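Local atomic coordinates of DNA polymerase III, gamma subunit-related protein (Thermotoga maritima, PDB entry 2GNO), a protein that probably binds DNA and resembles the AAA+ subunits of the DNA polymerase III gamma family, though its precise role is not established. Residues R11-E14 with G18-I21; K104-P109 with A113-N118; E212-F217 with N289-H294. All coordinates share one frame; numbering follows the deposited sequence.

Contact 1: residues R11-E14 with G18-I21; sequences RIIE and GISI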
loop_
_atom_site.group_PDB
_atom_site.type_symbol
_atom_site.label_atom_id
_atom_site.label_comp_id
_atom_site.label_asym_id
_atom_site.label_seq_id
_atom_site.Cartn_x
_atom_site.Cartn_y
_atom_site.Cartn_z
ATOM N N ARG A 11 9.653 15.515 19.326
ATOM C CA ARG A 11 9.955 15.823 20.719
ATOM C C ARG A 11 10.327 14.579 21.530
ATOM O O ARG A 11 11.275 14.613 22.329
ATOM C CB ARG A 11 8.762 16.521 21.352
ATOM C CG ARG A 11 8.401 17.834 20.662
ATOM N N ILE A 12 9.569 13.501 21.314
ATOM C CA ILE A 12 9.799 12.204 21.964
ATOM C C ILE A 12 11.178 11.694 21.547
ATOM O O ILE A 12 11.942 11.214 22.390
ATOM C CB ILE A 12 8.688 11.185 21.582
ATOM C CG1 ILE A 12 7.362 11.599 22.242
ATOM C CG2 ILE A 12 9.053 9.762 22.042
ATOM C CD1 ILE A 12 6.137 10.825 21.787
ATOM N N ILE A 13 11.466 11.799 20.244
ATOM C CA ILE A 13 12.747 11.399 19.667
ATOM C C ILE A 13 13.923 12.215 20.188
ATOM O O ILE A 13 14.968 11.643 20.504
ATOM C CB ILE A 13 12.728 11.461 18.106
ATOM C CG1 ILE A 13 11.899 10.306 17.552
ATOM C CG2 ILE A 13 14.171 11.336 17.502
ATOM C CD1 ILE A 13 11.612 10.386 16.074
ATOM N N GLU A 14 13.783 13.533 20.227
ATOM C CA GLU A 14 14.876 14.402 20.706
ATOM C C GLU A 14 15.263 14.219 22.191
ATOM O O GLU A 14 16.384 14.566 22.553
ATOM C CB GLU A 14 14.642 15.866 20.318
ATOM C CG GLU A 14 14.817 16.072 18.800
ATOM C CD GLU A 14 14.492 17.472 18.296
ATOM O OE1 GLU A 14 13.723 18.208 18.952
ATOM O OE2 GLU A 14 14.991 17.825 17.201
ATOM N N GLY A 18 18.138 6.555 21.976
ATOM C CA GLY A 18 17.886 5.351 21.213
ATOM C C GLY A 18 16.407 5.121 21.380
ATOM O O GLY A 18 15.897 5.234 22.491
ATOM N N ILE A 19 15.699 4.832 20.292
ATOM C CA ILE A 19 14.266 4.577 20.396
ATOM C C ILE A 19 13.750 3.746 19.241
ATOM O O ILE A 19 14.186 3.915 18.106
ATOM C CB ILE A 19 13.438 5.887 20.511
ATOM C CG1 ILE A 19 11.979 5.578 20.920
ATOM C CG2 ILE A 19 13.514 6.748 19.220
ATOM C CD1 ILE A 19 11.157 6.763 21.166
ATOM N N SER A 20 12.835 2.838 19.576
ATOM C CA SER A 20 12.152 1.980 18.641
ATOM C C SER A 20 10.707 2.448 18.685
ATOM O O SER A 20 10.105 2.510 19.756
ATOM C CB SER A 20 12.309 0.519 19.029
ATOM O OG SER A 20 13.663 0.138 18.842
ATOM N N ILE A 21 10.172 2.818 17.528
ATOM C CA ILE A 21 8.807 3.323 17.414
ATOM C C ILE A 21 8.064 2.483 16.402
ATOM O O ILE A 21 8.655 1.972 15.439
ATOM C CB ILE A 21 8.814 4.812 16.919
ATOM C CG1 ILE A 21 9.612 5.701 17.880
ATOM C CG2 ILE A 21 7.376 5.342 16.752
ATOM C CD1 ILE A 21 9.834 7.138 17.382
#

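Contact 2: residues K104-P109 with A113-N118; sequences KALEEP and AVIVLN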
loop_
_atom_site.group_PDB
_atom_site.type_symbol
_atom_site.label_atom_id
_atom_site.label_comp_id
_atom_site.label_asym_id
_atom_site.label_seq_id
_atom_site.Cartn_x
_atom_site.Cartn_y
_atom_site.Cartn_z
ATOM N N LYS A 104 17.608 -7.341 20.859
ATOM C CA LYS A 104 18.682 -6.538 21.490
ATOM C C LYS A 104 18.761 -5.123 20.903
ATOM O O LYS A 104 18.799 -4.135 21.649
ATOM C CB LYS A 104 20.048 -7.237 21.390
ATOM N N ALA A 105 18.773 -5.028 19.575
ATOM C CA ALA A 105 18.802 -3.722 18.901
ATOM C C ALA A 105 17.503 -2.944 19.150
ATOM O O ALA A 105 17.549 -1.735 19.285
ATOM C CB ALA A 105 19.047 -3.876 17.405
ATOM N N LEU A 106 16.358 -3.626 19.207
ATOM C CA LEU A 106 15.080 -2.949 19.478
ATOM C C LEU A 106 14.976 -2.435 20.905
ATOM O O LEU A 106 14.554 -1.291 21.096
ATOM C CB LEU A 106 13.849 -3.815 19.166
ATOM C CG LEU A 106 13.379 -4.052 17.726
ATOM C CD1 LEU A 106 12.263 -5.086 17.722
ATOM C CD2 LEU A 106 12.921 -2.759 17.035
ATOM N N GLU A 107 15.348 -3.260 21.894
ATOM C CA GLU A 107 15.265 -2.847 23.307
ATOM C C GLU A 107 16.292 -1.791 23.672
ATOM O O GLU A 107 15.970 -0.852 24.399
ATOM C CB GLU A 107 15.359 -4.025 24.293
ATOM C CG GLU A 107 16.705 -4.755 24.434
ATOM C CD GLU A 107 16.599 -6.010 25.308
ATOM O OE1 GLU A 107 15.623 -6.110 26.084
ATOM O OE2 GLU A 107 17.492 -6.890 25.224
ATOM N N GLU A 108 17.511 -1.943 23.162
ATOM C CA GLU A 108 18.590 -1.003 23.437
ATOM C C GLU A 108 19.283 -0.602 22.155
ATOM O O GLU A 108 20.394 -1.080 21.888
ATOM N N PRO A 109 18.638 0.272 21.352
ATOM C CA PRO A 109 19.294 0.676 20.124
ATOM C C PRO A 109 20.417 1.640 20.456
ATOM O O PRO A 109 20.423 2.197 21.559
ATOM C CB PRO A 109 18.187 1.394 19.331
ATOM C CG PRO A 109 16.951 1.319 20.142
ATOM C CD PRO A 109 17.330 0.936 21.520
ATOM N N ALA A 113 20.487 6.042 17.416
ATOM C CA ALA A 113 19.536 5.360 16.531
ATOM C C ALA A 113 18.031 5.560 16.775
ATOM O O ALA A 113 17.563 5.662 17.894
ATOM C CB ALA A 113 19.824 3.879 16.553
ATOM N N VAL A 114 17.278 5.592 15.692
ATOM C CA VAL A 114 15.821 5.683 15.747
ATOM C C VAL A 114 15.352 4.576 14.829
ATOM O O VAL A 114 15.685 4.593 13.656
ATOM C CB VAL A 114 15.285 7.014 15.265
ATOM C CG1 VAL A 114 13.744 7.014 15.328
ATOM C CG2 VAL A 114 15.872 8.148 16.097
ATOM N N ILE A 115 14.625 3.597 15.355
ATOM C CA ILE A 115 14.113 2.509 14.532
ATOM C C ILE A 115 12.638 2.812 14.374
ATOM O O ILE A 115 11.935 2.981 15.380
ATOM C CB ILE A 115 14.340 1.123 15.145
ATOM C CG1 ILE A 115 15.845 0.892 15.390
ATOM C CG2 ILE A 115 13.748 0.064 14.214
ATOM C CD1 ILE A 115 16.177 -0.439 16.107
ATOM N N VAL A 116 12.189 2.931 13.120
ATOM C CA VAL A 116 10.802 3.257 12.806
ATOM C C VAL A 116 10.160 2.083 12.076
ATOM O O VAL A 116 10.340 1.898 10.891
ATOM C CB VAL A 116 10.710 4.512 11.902
ATOM C CG1 VAL A 116 9.230 4.998 11.820
ATOM C CG2 VAL A 116 11.589 5.623 12.471
ATOM N N LEU A 117 9.411 1.283 12.816
ATOM C CA LEU A 117 8.701 0.167 12.272
ATOM C C LEU A 117 7.306 0.682 11.960
ATOM O O LEU A 117 6.862 1.671 12.558
ATOM C CB LEU A 117 8.566 -0.927 13.331
ATOM C CG LEU A 117 9.812 -1.478 14.026
ATOM C CD1 LEU A 117 9.425 -2.605 14.969
ATOM C CD2 LEU A 117 10.768 -1.986 13.054
ATOM N N ASN A 118 6.624 0.065 11.006
ATOM C CA ASN A 118 5.233 0.437 10.726
ATOM C C ASN A 118 4.402 -0.785 10.364
ATOM O O ASN A 118 4.901 -1.778 9.813
ATOM C CB ASN A 118 5.069 1.618 9.746
ATOM C CG ASN A 118 5.567 1.318 8.353
ATOM O OD1 ASN A 118 4.994 0.514 7.651
ATOM N ND2 ASN A 118 6.590 2.050 7.912
#

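Contact 3: residues E212-F217 with N289-H294; sequences ELLERF and NILAIH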
loop_
_atom_site.group_PDB
_atom_site.type_symbol
_atom_site.label_atom_id
_atom_site.label_comp_id
_atom_site.label_asym_id
_atom_site.label_seq_id
_atom_site.Cartn_x
_atom_site.Cartn_y
_atom_site.Cartn_z
ATOM N N GLU A 212 -9.817 1.436 -15.655
ATOM C CA GLU A 212 -10.005 1.431 -17.094
ATOM C C GLU A 212 -10.154 0.032 -17.681
ATOM O O GLU A 212 -10.988 -0.172 -18.561
ATOM C CB GLU A 212 -8.843 2.157 -17.766
ATOM C CG GLU A 212 -8.860 2.199 -19.285
ATOM C CD GLU A 212 -10.091 2.836 -19.848
ATOM O OE1 GLU A 212 -10.646 3.781 -19.243
ATOM O OE2 GLU A 212 -10.476 2.416 -20.946
ATOM N N LEU A 213 -9.352 -0.921 -17.223
ATOM C CA LEU A 213 -9.468 -2.279 -17.732
ATOM C C LEU A 213 -10.851 -2.859 -17.351
ATOM O O LEU A 213 -11.460 -3.568 -18.152
ATOM C CB LEU A 213 -8.354 -3.173 -17.188
ATOM C CG LEU A 213 -8.335 -4.601 -17.765
ATOM C CD1 LEU A 213 -8.096 -4.592 -19.265
ATOM C CD2 LEU A 213 -7.363 -5.504 -17.072
ATOM N N LEU A 214 -11.327 -2.575 -16.136
ATOM C CA LEU A 214 -12.637 -3.065 -15.704
ATOM C C LEU A 214 -13.757 -2.499 -16.532
ATOM O O LEU A 214 -14.728 -3.221 -16.822
ATOM C CB LEU A 214 -12.913 -2.763 -14.248
ATOM C CG LEU A 214 -12.089 -3.576 -13.273
ATOM C CD1 LEU A 214 -12.221 -3.020 -11.871
ATOM C CD2 LEU A 214 -12.481 -5.059 -13.321
ATOM N N GLU A 215 -13.637 -1.215 -16.872
ATOM C CA GLU A 215 -14.618 -0.532 -17.691
ATOM C C GLU A 215 -14.655 -1.160 -19.077
ATOM O O GLU A 215 -15.721 -1.253 -19.659
ATOM C CB GLU A 215 -14.342 0.992 -17.756
ATOM C CG GLU A 215 -15.414 1.841 -18.468
ATOM C CD GLU A 215 -16.767 1.862 -17.771
ATOM O OE1 GLU A 215 -16.918 1.332 -16.654
ATOM O OE2 GLU A 215 -17.703 2.423 -18.352
ATOM N N ARG A 216 -13.509 -1.603 -19.601
ATOM C CA ARG A 216 -13.481 -2.270 -20.906
ATOM C C ARG A 216 -14.178 -3.594 -20.839
ATOM O O ARG A 216 -14.867 -3.944 -21.784
ATOM C CB ARG A 216 -12.079 -2.449 -21.430
ATOM C CG ARG A 216 -11.482 -1.139 -21.748
ATOM C CD ARG A 216 -10.142 -1.229 -22.318
ATOM N NE ARG A 216 -9.642 0.125 -22.511
ATOM C CZ ARG A 216 -8.521 0.444 -23.140
ATOM N NH1 ARG A 216 -7.778 -0.477 -23.752
ATOM N NH2 ARG A 216 -8.199 1.730 -23.217
ATOM N N PHE A 217 -13.976 -4.347 -19.759
ATOM C CA PHE A 217 -14.678 -5.604 -19.605
ATOM C C PHE A 217 -16.151 -5.353 -19.393
ATOM O O PHE A 217 -16.945 -6.154 -19.819
ATOM C CB PHE A 217 -14.109 -6.507 -18.506
ATOM C CG PHE A 217 -12.872 -7.236 -18.925
ATOM C CD1 PHE A 217 -12.969 -8.328 -19.776
ATOM C CD2 PHE A 217 -11.647 -6.892 -18.439
ATOM C CE1 PHE A 217 -11.872 -9.018 -20.169
ATOM C CE2 PHE A 217 -10.516 -7.609 -18.828
ATOM C CZ PHE A 217 -10.637 -8.669 -19.685
ATOM N N ASN A 289 -14.913 -15.053 -13.468
ATOM C CA ASN A 289 -16.045 -14.864 -12.571
ATOM C C ASN A 289 -16.158 -13.455 -11.981
ATOM O O ASN A 289 -17.246 -12.932 -11.967
ATOM C CB ASN A 289 -16.060 -15.947 -11.484
ATOM C CG ASN A 289 -16.405 -17.351 -12.032
ATOM O OD1 ASN A 289 -17.269 -17.518 -12.899
ATOM N ND2 ASN A 289 -15.791 -18.363 -11.447
ATOM N N ILE A 290 -15.064 -12.854 -11.508
ATOM C CA ILE A 290 -15.139 -11.494 -10.924
ATOM C C ILE A 290 -15.543 -10.464 -11.994
ATOM O O ILE A 290 -16.371 -9.594 -11.747
ATOM C CB ILE A 290 -13.834 -11.059 -10.172
ATOM C CG1 ILE A 290 -12.631 -10.819 -11.101
ATOM C CG2 ILE A 290 -13.480 -12.077 -9.084
ATOM C CD1 ILE A 290 -11.384 -10.319 -10.386
ATOM N N LEU A 291 -14.947 -10.583 -13.171
ATOM C CA LEU A 291 -15.230 -9.701 -14.299
ATOM C C LEU A 291 -16.664 -9.843 -14.775
ATOM O O LEU A 291 -17.304 -8.829 -15.101
ATOM C CB LEU A 291 -14.270 -9.976 -15.452
ATOM C CG LEU A 291 -12.829 -9.585 -15.254
ATOM C CD1 LEU A 291 -12.004 -10.059 -16.438
ATOM C CD2 LEU A 291 -12.683 -8.074 -15.082
ATOM N N ALA A 292 -17.162 -11.079 -14.823
ATOM C CA ALA A 292 -18.547 -11.339 -15.205
ATOM C C ALA A 292 -19.459 -10.740 -14.157
ATOM O O ALA A 292 -20.465 -10.142 -14.508
ATOM C CB ALA A 292 -18.823 -12.830 -15.345
ATOM N N ILE A 293 -19.105 -10.899 -12.870
ATOM C CA ILE A 293 -19.890 -10.315 -11.779
ATOM C C ILE A 293 -20.005 -8.797 -11.977
ATOM O O ILE A 293 -21.102 -8.240 -11.892
ATOM C CB ILE A 293 -19.256 -10.655 -10.376
ATOM C CG1 ILE A 293 -19.523 -12.128 -10.025
ATOM C CG2 ILE A 293 -19.843 -9.788 -9.265
ATOM C CD1 ILE A 293 -18.667 -12.672 -8.854
ATOM N N HIS A 294 -18.874 -8.158 -12.226
ATOM C CA HIS A 294 -18.798 -6.713 -12.429
ATOM C C HIS A 294 -19.575 -6.232 -13.657
ATOM O O HIS A 294 -20.335 -5.265 -13.575
ATOM C CB HIS A 294 -17.337 -6.281 -12.534
ATOM C CG HIS A 294 -17.155 -4.814 -12.806
ATOM N ND1 HIS A 294 -17.428 -3.841 -11.867
ATOM C CD2 HIS A 294 -16.690 -4.163 -13.899
ATOM C CE1 HIS A 294 -17.148 -2.654 -12.378
ATOM N NE2 HIS A 294 -16.712 -2.822 -13.613
HETATM O O HOH W 1 -16.289 -0.354 -14.551
#

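Contact 1: residues R11-E14 with G18-I21
I13, in the last turn of helix 5-14, faces I19 at the start of strand 19-24 across a CA to CA distance of 7.0 Å. Only a short turn joins the two elements. I12 O accepts a hydrogen bond from S16 OG in that turn. G18 leads into the strand at a positive phi of 107°, where a CB would run into the carbonyl oxygen of the preceding residue.

The contact itself is purely aliphatic. Four isoleucines make it, in two main pairs. I12 reaches the strand with its branch methyl, and CG2 lies 3.8 Å from I19 CD1. The long arm of I19 stretches out to meet it because CG1 is trans to the backbone N (chi1 -168°). The two side chains cross at about a right angle. I13 and I21 do the same two residues further along the strand. Here I13 CG1 is 3.8 Å from I21 CD1, and I13 CD1 is 3.9 Å from that same I21 methyl. The end methyl of I21 therefore butts against the long arm of I13 from the side. The short branch of I19 closes the group more loosely, with I19 CG2 4.2 Å from I13 CG1.

No hydrogen bond crosses the contact. I13 and I21 are buried, while I12 and I19 remain partly exposed. I13 also packs on L38 and V42 of helix 30-43 and on V114 of the adjoining strand. I12 reaches F134. In this way the end of helix 5-14 covers one face of the parallel sheet beside helix 30-43. A helix leading straight into strand 19-24, set between strands 113-119 and 134-137 of a parallel sheet of order 5-1-4-3-2, is characteristic of the AAA+ form of the P-loop NTPase fold.

Contact 2: residues K104-P109 with A113-N118
L106 lays its CD2 methyl over two strand residues at once. L106 CD2 is 4.1 Å from both I115 CG2 and L117 CD1. CG stands beside the backbone N (chi1 -76°), which carries the end of the leucine nearer the strand than its CB direction alone suggests. It meets I115 at about a right angle and L117 more slantwise.

The long arm of I115 runs on past L106 CD2 toward the helix end. There I115 CD1 rests 3.7 Å from A105 O, a backbone carbonyl oxygen. I115 CD1 is also 4.2 Å from P109 CB. P109 CB packs on A113 CB at 4.1 Å. The helix closes with E108 N bonded to K104 O at 3.0 Å. E108 then leaves helical angles, and P109 comes down onto the strand. All these contacts across the pair are van der Waals.

L106 O accepts a hydrogen bond from S20 OG, which ties the helix end to the next strand as well. I129 of helix 127-130 touches both L106 and L117. Helix 103-107 thus packs beside helix 127-130 on one face of the sheet, while V116 on the reverse face meets helix 30-43. Strand 113-119 itself runs between strands 84-88 and 19-24.

Contact 3: residues E212-F217 with N289-H294
L291 points one methyl squarely at the face of the F217 ring. Its CD1 sits 3.6 Å from the ring centroid and 4° off the normal, a CH-pi contact over the centre. The other methyl, CD2, wedges between the F217 ring and L214. L291 CD2 is 3.5 Å from L214 CD2, tighter than usual for two carbons, and the two leucines cross at about a right angle.

H294 lies one turn further on. With CG trans to the backbone N (chi1 177°), its ring presents an edge to the first helix. H294 CD2 is 3.6 Å from L214 O, and H294 NE2 is 3.9 Å from L214 CB. In the ring plane, a water lies 2.7 Å from H294 NE2 and donates to E215 OE1 at 2.8 Å. N256 holds H294 ND1 by a hydrogen bond.

F225 meets the F217 ring edge-to-face, and helix 225-235 packs on it too. Without the ring, as with an alanine here, L291 CD1 would probably lose its aromatic face and a gap would open toward that helix.

Segments 212-217 and 289-294 cross at -71°, their axes 9.8 Å apart at closest approach. This steep helix-helix crossing lies in the core of the helical C-terminal domain, consistent with the domain that follows the AAA+ module in this family.

Overall arrangement
Contacts 1 and 2 belong to the same parallel sheet, and their centres are about 9 Å apart. Strands 19-24 and 113-119 are neighbours there, probably hydrogen-bonded through I21 N to I115 O and I19 O to I115 N. The two helices cover opposite faces of that sheet. Contact 2 is buried, whereas contact 1 is only partly buried. Contact 3 lies across the chain's centre in the helical C-terminal domain, its nearest atoms about 26 Å from those of contact 2. It is buried and joins helix to helix. The sheet contacts are made mainly by aliphatic side chains, while contact 3 adds an aromatic face, a histidine edge and a bridging water.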